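SmhB (Serratia marcescens, PDB 6ZZ5) is one of three components of Smh, a tripartite alpha-pore forming toxin, seen here in its soluble form, and probably acts on membranes together with its partners. Local coordinates at residues A[101-106]-A[297-302]; A[77-82]-A[283-288]; A[171-176]-A[234-239]. One frame throughout, in Å; residues are numbered along the deposited sequence.

Contacts 1 and 2 both use helix 252-300, their centres about 20 Å apart: contact 1 joins its C-terminal end to the start of helix 99-151, and contact 2 joins it further back to helix 44-92. Contact 3 lies on the other side of the chain's centre, its centre about 53 Å from that of contact 1 and 34 Å from that of contact 2. Its helices, 156-184 and 230-245, flank the apolar segment that includes strands 191-196 and 216-221, a region consistent with a membrane-active head. No two of the contacts touch. The sulfate, probably from the crystallisation liquor, is bound by R300 and K301 at the edge of contact 1.

Contact 1 of 3, residues A[101-106]-A[297-302]; sequences QWLSAL and ANLRKG. With SO4 (sulfate ion), chain C.
L299 reaches from the last turn of helix 252-300 to the first turns of helix 99-151 and touches W102, L103 and L106 with one methyl, CD2. Its CG lies anti to the backbone N (chi1 -179°), which carries the branch across to the other helix. L299 CD2 is 3.7 Å from W102 CB, so it meets the stem of the tryptophan while the indole leads off elsewhere. It is also 3.7 Å from L103 CD2, the two leucine side chains being inclined to one another. L106 lies at roughly a right angle to L299, and its CD1 is the looser neighbour at 4.1 Å from L299 CD2.

R300 adds its near end to the contact: L103 CD2 packs 4.0 Å from R300 CB and lies close to the backbone N as well. Beyond CB the arginine turns away, bent at chi3 (33°), and its guanidinium meets the sulfate at its edge, with the sulfur in plane. R300 NH1 donates to sulfate O1 over 2.7 Å, whereas the NH2 bond to O2 is less sure because that oxygen sits too close to a neighbour. The carbonyl oxygen of A297 sits over one face of the guanidinium. K301 runs out extended, and its NZ donates to sulfate O4 over 3.2 Å, a long bond and a less certain hold than R300's.

G302 leaves the helix with positive phi (72°) and closes a Schellman motif; its N bonds back to L299 O, which also accepts from K99 NZ. The two segments run in opposite directions. D306 and L309 of helix 306-319 touch both L299 and W102, and the indole also packs on I89 of helix 44-92 and on M93, so the leucine-lined contact closes this end of the bundle among three further elements.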
# COMPACT_ATOMS: atom_id res chain seq x y z
N GLN A 101 6.65 -12.62 40.12
CA GLN A 101 5.63 -11.90 39.30
C GLN A 101 6.27 -11.31 38.06
O GLN A 101 5.68 -11.44 36.96
CB GLN A 101 4.98 -10.84 40.17
CG GLN A 101 4.05 -11.46 41.21
CD GLN A 101 3.33 -10.44 42.02
OE1 GLN A 101 3.95 -9.66 42.74
NE2 GLN A 101 2.00 -10.49 41.98
N TRP A 102 7.48 -10.75 38.18
CA TRP A 102 8.20 -10.20 37.01
C TRP A 102 8.54 -11.31 36.01
O TRP A 102 8.37 -11.08 34.80
CB TRP A 102 9.45 -9.44 37.43
CG TRP A 102 9.20 -8.04 37.81
CD1 TRP A 102 9.29 -7.51 39.06
CD2 TRP A 102 8.93 -6.96 36.92
NE1 TRP A 102 9.03 -6.18 39.01
CE2 TRP A 102 8.82 -5.81 37.72
CE3 TRP A 102 8.75 -6.85 35.55
CZ2 TRP A 102 8.54 -4.56 37.19
CZ3 TRP A 102 8.50 -5.61 35.01
CH2 TRP A 102 8.41 -4.48 35.83
N LEU A 103 8.97 -12.49 36.49
CA LEU A 103 9.25 -13.64 35.60
C LEU A 103 7.94 -14.03 34.89
O LEU A 103 7.98 -14.31 33.69
CB LEU A 103 9.80 -14.84 36.39
CG LEU A 103 11.23 -14.68 36.89
CD1 LEU A 103 11.53 -15.74 37.96
CD2 LEU A 103 12.25 -14.75 35.73
N SER A 104 6.81 -14.13 35.60
CA SER A 104 5.55 -14.52 34.93
C SER A 104 5.18 -13.44 33.90
O SER A 104 4.81 -13.80 32.76
CB SER A 104 4.44 -14.75 35.93
OG SER A 104 4.80 -15.79 36.81
N ALA A 105 5.26 -12.18 34.28
CA ALA A 105 4.93 -11.03 33.41
C ALA A 105 5.76 -11.13 32.14
O ALA A 105 5.15 -11.03 31.01
CB ALA A 105 5.12 -9.70 34.11
N LEU A 106 7.08 -11.25 32.25
CA LEU A 106 7.92 -11.30 31.02
C LEU A 106 7.53 -12.52 30.17
O LEU A 106 7.49 -12.36 28.93
CB LEU A 106 9.39 -11.31 31.38
CG LEU A 106 9.83 -10.01 32.05
CD1 LEU A 106 11.18 -10.19 32.69
CD2 LEU A 106 9.84 -8.86 31.06
N ALA A 297 15.06 -14.44 30.39
CA ALA A 297 16.24 -15.31 30.62
C ALA A 297 17.21 -14.63 31.60
O ALA A 297 17.69 -15.30 32.56
CB ALA A 297 16.91 -15.66 29.27
N ASN A 298 17.43 -13.33 31.44
CA ASN A 298 18.44 -12.58 32.23
C ASN A 298 17.97 -12.45 33.68
O ASN A 298 18.77 -12.54 34.63
CB ASN A 298 18.79 -11.26 31.55
CG ASN A 298 19.82 -11.45 30.45
OD1 ASN A 298 20.43 -12.50 30.38
ND2 ASN A 298 19.96 -10.50 29.56
N LEU A 299 16.68 -12.27 33.89
CA LEU A 299 16.15 -12.20 35.25
C LEU A 299 16.24 -13.58 35.92
O LEU A 299 16.72 -13.67 37.06
CB LEU A 299 14.71 -11.70 35.20
CG LEU A 299 14.06 -11.55 36.57
CD1 LEU A 299 14.80 -10.54 37.44
CD2 LEU A 299 12.61 -11.15 36.40
N ARG A 300 15.86 -14.62 35.19
CA ARG A 300 15.87 -16.00 35.72
C ARG A 300 17.29 -16.35 36.16
O ARG A 300 17.47 -16.99 37.17
CB ARG A 300 15.39 -16.97 34.64
CG ARG A 300 15.63 -18.42 35.00
CD ARG A 300 15.31 -19.49 33.98
NE ARG A 300 15.49 -19.19 32.56
CZ ARG A 300 16.58 -19.40 31.82
NH1 ARG A 300 17.69 -19.89 32.34
NH2 ARG A 300 16.54 -19.09 30.52
N LYS A 301 18.28 -15.96 35.37
CA LYS A 301 19.69 -16.28 35.63
C LYS A 301 20.31 -15.31 36.62
O LYS A 301 21.46 -15.57 36.97
CB LYS A 301 20.49 -16.22 34.33
CG LYS A 301 20.11 -17.27 33.30
CD LYS A 301 20.94 -17.01 32.07
CE LYS A 301 20.37 -17.56 30.81
NZ LYS A 301 21.30 -17.27 29.71
N GLY A 302 19.60 -14.30 37.12
CA GLY A 302 20.21 -13.34 38.08
C GLY A 302 21.23 -12.38 37.41
O GLY A 302 21.93 -11.67 38.12
S SO4 C . 19.76 -20.56 29.25
O1 SO4 C . 19.55 -20.94 30.63
O2 SO4 C . 19.08 -19.32 28.95
O3 SO4 C . 19.24 -21.59 28.39
O4 SO4 C . 21.18 -20.38 29.02

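Contact 2 of 3, residues A[77-82]-A[283-288]; sequences TNIQDY and NAWDSL
N78 meets the indole of W285 mainly through its backbone: N78 O lies 3.9 Å from W285 CH2, at the rim of the ring and in its plane. The N78 side chain adds a looser touch, CB being 4.1 Å from W285 CZ2. I79 comes closer, its CG1 lying 3.6 Å from W285 CZ2, and the two side chains are inclined to each other. With chi1 at -64°, I79 CG1 stands anti to the carbonyl carbon, which brings that branch to CZ2, on the NE1 side of the six-membered ring. The pyrrole end is held elsewhere, because W285 NE1 donates to N75 OD1, one turn before N78, and this bond helps hold the indole in its rotation.

Y82 serves two partners. Its CB touches W285 CH2 at 4.1 Å near the plane of the indole, while its ring offers a face to L288. L288 CD2 sits 3.7 Å from the centroid of the Y82 ring, 10° off the normal, a well-centred CH-pi contact, with CD1 nearer the phenol oxygen. The two side chains approach from opposite directions, and Y82 OH is hydrogen-bonded to Q86 OE1.

The axes of the two helical segments run nearly parallel, 17° apart, yet stay 13.1 Å from each other, so the span is filled by large side chains. Helices 4-30, 99-151 and 321-336 also touch this aromatic layer. Such an interior belongs to the elongated bundle of long helices found in soluble HBL-family toxin components.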
# COMPACT_ATOMS: atom_id res chain seq x y z
N THR A 77 -3.92 -2.78 15.48
CA THR A 77 -4.65 -3.13 16.73
C THR A 77 -3.73 -3.94 17.67
O THR A 77 -3.74 -3.73 18.91
CB THR A 77 -5.92 -3.94 16.43
OG1 THR A 77 -6.67 -3.11 15.54
CG2 THR A 77 -6.71 -4.28 17.69
N ASN A 78 -2.94 -4.84 17.12
CA ASN A 78 -2.03 -5.70 17.92
C ASN A 78 -0.94 -4.83 18.55
O ASN A 78 -0.60 -5.07 19.68
CB ASN A 78 -1.39 -6.81 17.07
CG ASN A 78 -2.39 -7.83 16.62
OD1 ASN A 78 -3.49 -7.89 17.17
ND2 ASN A 78 -2.02 -8.67 15.65
N ILE A 79 -0.39 -3.87 17.80
CA ILE A 79 0.61 -2.93 18.35
C ILE A 79 -0.07 -2.21 19.51
O ILE A 79 0.54 -2.06 20.56
CB ILE A 79 1.12 -1.97 17.26
CG1 ILE A 79 1.87 -2.78 16.18
CG2 ILE A 79 1.97 -0.89 17.89
CD1 ILE A 79 2.40 -1.96 15.07
N GLN A 80 -1.27 -1.68 19.30
CA GLN A 80 -1.97 -0.93 20.35
C GLN A 80 -2.07 -1.83 21.58
O GLN A 80 -1.76 -1.36 22.69
CB GLN A 80 -3.34 -0.48 19.88
CG GLN A 80 -4.05 0.43 20.86
CD GLN A 80 -5.32 0.97 20.27
OE1 GLN A 80 -6.35 0.45 20.58
NE2 GLN A 80 -5.25 1.95 19.38
N ASP A 81 -2.53 -3.06 21.40
CA ASP A 81 -2.83 -3.95 22.56
C ASP A 81 -1.50 -4.32 23.22
O ASP A 81 -1.47 -4.37 24.47
CB ASP A 81 -3.62 -5.19 22.20
CG ASP A 81 -3.78 -6.10 23.42
OD1 ASP A 81 -4.17 -5.61 24.55
OD2 ASP A 81 -3.36 -7.24 23.28
N TYR A 82 -0.44 -4.53 22.45
CA TYR A 82 0.90 -4.83 23.02
C TYR A 82 1.34 -3.68 23.94
O TYR A 82 1.68 -3.91 25.09
CB TYR A 82 2.00 -5.14 21.99
CG TYR A 82 3.29 -5.21 22.75
CD1 TYR A 82 3.62 -6.34 23.47
CD2 TYR A 82 4.04 -4.07 22.93
CE1 TYR A 82 4.74 -6.36 24.30
CE2 TYR A 82 5.15 -4.06 23.78
CZ TYR A 82 5.47 -5.20 24.50
OH TYR A 82 6.53 -5.19 25.36
N ASN A 283 10.17 -7.81 11.11
CA ASN A 283 11.51 -7.63 11.70
C ASN A 283 11.40 -6.80 12.99
O ASN A 283 12.15 -7.07 13.97
CB ASN A 283 12.46 -6.94 10.73
CG ASN A 283 12.88 -7.84 9.59
OD1 ASN A 283 12.71 -9.05 9.66
ND2 ASN A 283 13.41 -7.23 8.56
N ALA A 284 10.48 -5.85 13.05
CA ALA A 284 10.29 -4.99 14.25
C ALA A 284 9.68 -5.84 15.37
O ALA A 284 10.21 -5.80 16.50
CB ALA A 284 9.51 -3.76 13.89
N TRP A 285 8.68 -6.67 15.09
CA TRP A 285 8.16 -7.60 16.12
C TRP A 285 9.28 -8.52 16.59
O TRP A 285 9.33 -8.80 17.78
CB TRP A 285 6.98 -8.41 15.58
CG TRP A 285 5.70 -7.66 15.49
CD1 TRP A 285 5.01 -7.30 14.37
CD2 TRP A 285 4.86 -7.30 16.61
NE1 TRP A 285 3.83 -6.69 14.70
CE2 TRP A 285 3.71 -6.68 16.06
CE3 TRP A 285 5.00 -7.39 17.99
CZ2 TRP A 285 2.66 -6.20 16.85
CZ3 TRP A 285 3.96 -6.94 18.77
CH2 TRP A 285 2.84 -6.30 18.20
N ASP A 286 10.13 -9.01 15.67
CA ASP A 286 11.24 -9.92 16.06
C ASP A 286 12.14 -9.22 17.10
O ASP A 286 12.57 -9.89 18.06
CB ASP A 286 12.06 -10.40 14.86
CG ASP A 286 12.95 -11.56 15.26
OD1 ASP A 286 12.41 -12.58 15.71
OD2 ASP A 286 14.17 -11.40 15.16
N SER A 287 12.44 -7.94 16.89
CA SER A 287 13.37 -7.21 17.79
C SER A 287 12.70 -7.07 19.16
O SER A 287 13.40 -7.20 20.15
CB SER A 287 13.83 -5.90 17.24
OG SER A 287 12.78 -4.94 17.26
N LEU A 288 11.39 -6.84 19.20
CA LEU A 288 10.63 -6.70 20.45
C LEU A 288 10.60 -8.06 21.16
O LEU A 288 10.94 -8.10 22.35
CB LEU A 288 9.23 -6.15 20.18
CG LEU A 288 8.32 -6.06 21.39
CD1 LEU A 288 8.91 -5.02 22.36
CD2 LEU A 288 6.90 -5.72 20.99

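Contact 3 of 3, residues A[171-176]-A[234-239]; sequences AAIDGA and DKSLSA
I173 and S236 meet without any ring, amide or carboxylate between them; no flat group enters this contact, which is made by aliphatic branches and small side chains. I173 CG1 lies 3.5 Å from both CB and OG of S236. The OG stands between the backbone N and the carbonyl carbon (chi1 63°), facing the isoleucine; its weak hydrogen bond goes back to L233 O. A172 CB and A176 CB border the serine, at 4.3 Å from S236 CB and 4.1 Å from S236 OG. The other branch of I173 meets L237, the residue after S236: I173 CG2 is 3.9 Å from L237 CD2, the two side chains standing roughly perpendicular.

Alanines and a serine at the interface allow a close approach, 8.9 Å between axes that run nearly antiparallel (154°). The CA atoms of I173 and S236 come within 5.4 Å.

L237 is also covered by A350 and V353 of helix 349-359, and I173 touches R240 further along helix 230-245. On the side turned from this contact D174 packs on T269 and Q270, so helix 156-184 lies between helix 230-245 and helix 252-300.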
# COMPACT_ATOMS: atom_id res chain seq x y z
N ALA A 171 7.26 5.40 -11.79
CA ALA A 171 8.14 5.56 -10.63
C ALA A 171 7.90 6.91 -9.94
O ALA A 171 7.86 6.98 -8.72
CB ALA A 171 9.59 5.38 -11.05
N ALA A 172 7.80 7.99 -10.70
CA ALA A 172 7.57 9.34 -10.18
C ALA A 172 6.17 9.40 -9.54
O ALA A 172 5.99 9.98 -8.49
CB ALA A 172 7.75 10.32 -11.31
N ILE A 173 5.17 8.87 -10.19
CA ILE A 173 3.77 8.95 -9.68
C ILE A 173 3.72 8.17 -8.38
O ILE A 173 3.20 8.72 -7.37
CB ILE A 173 2.76 8.40 -10.70
CG1 ILE A 173 2.77 9.28 -11.96
CG2 ILE A 173 1.36 8.35 -10.06
CD1 ILE A 173 1.92 8.71 -13.10
N ASP A 174 4.24 6.93 -8.41
CA ASP A 174 4.27 6.04 -7.21
C ASP A 174 4.94 6.80 -6.04
O ASP A 174 4.38 6.82 -4.93
CB ASP A 174 4.99 4.75 -7.51
CG ASP A 174 4.28 3.72 -8.39
OD1 ASP A 174 3.09 3.94 -8.77
OD2 ASP A 174 4.98 2.73 -8.75
N GLY A 175 6.12 7.39 -6.26
CA GLY A 175 6.86 8.24 -5.32
C GLY A 175 6.09 9.42 -4.78
O GLY A 175 6.12 9.65 -3.55
N ALA A 176 5.41 10.18 -5.66
CA ALA A 176 4.64 11.36 -5.27
C ALA A 176 3.52 10.88 -4.34
O ALA A 176 3.32 11.48 -3.25
CB ALA A 176 4.12 12.08 -6.48
N ASP A 234 -0.22 16.66 -9.52
CA ASP A 234 -0.58 17.09 -10.89
C ASP A 234 0.63 16.98 -11.83
O ASP A 234 0.43 16.60 -13.02
CB ASP A 234 -1.19 18.48 -10.84
CG ASP A 234 -1.30 19.22 -12.17
OD1 ASP A 234 -2.01 18.74 -13.07
OD2 ASP A 234 -0.72 20.29 -12.27
N LYS A 235 1.85 17.26 -11.40
CA LYS A 235 3.02 17.26 -12.35
C LYS A 235 3.22 15.87 -12.97
O LYS A 235 3.26 15.76 -14.18
CB LYS A 235 4.30 17.64 -11.60
CG LYS A 235 4.37 19.11 -11.22
CD LYS A 235 4.33 19.99 -12.45
CE LYS A 235 4.53 21.46 -12.17
NZ LYS A 235 3.63 21.93 -11.08
N SER A 236 3.27 14.83 -12.14
CA SER A 236 3.52 13.45 -12.62
C SER A 236 2.29 12.90 -13.34
O SER A 236 2.48 12.25 -14.35
CB SER A 236 4.03 12.56 -11.50
OG SER A 236 3.12 12.38 -10.41
N LEU A 237 1.07 13.14 -12.87
CA LEU A 237 -0.14 12.63 -13.60
C LEU A 237 -0.23 13.27 -14.98
O LEU A 237 -0.53 12.59 -15.94
CB LEU A 237 -1.41 12.95 -12.80
CG LEU A 237 -1.53 12.37 -11.41
CD1 LEU A 237 -2.89 12.74 -10.83
CD2 LEU A 237 -1.33 10.87 -11.41
N SER A 238 -0.01 14.57 -15.11
CA SER A 238 -0.01 15.27 -16.42
C SER A 238 1.15 14.73 -17.29
O SER A 238 0.98 14.62 -18.50
CB SER A 238 0.10 16.74 -16.27
OG SER A 238 -1.11 17.23 -15.73
N ALA A 239 2.31 14.46 -16.67
CA ALA A 239 3.47 13.90 -17.40
C ALA A 239 3.04 12.58 -18.05
O ALA A 239 3.34 12.38 -19.25
CB ALA A 239 4.66 13.77 -16.46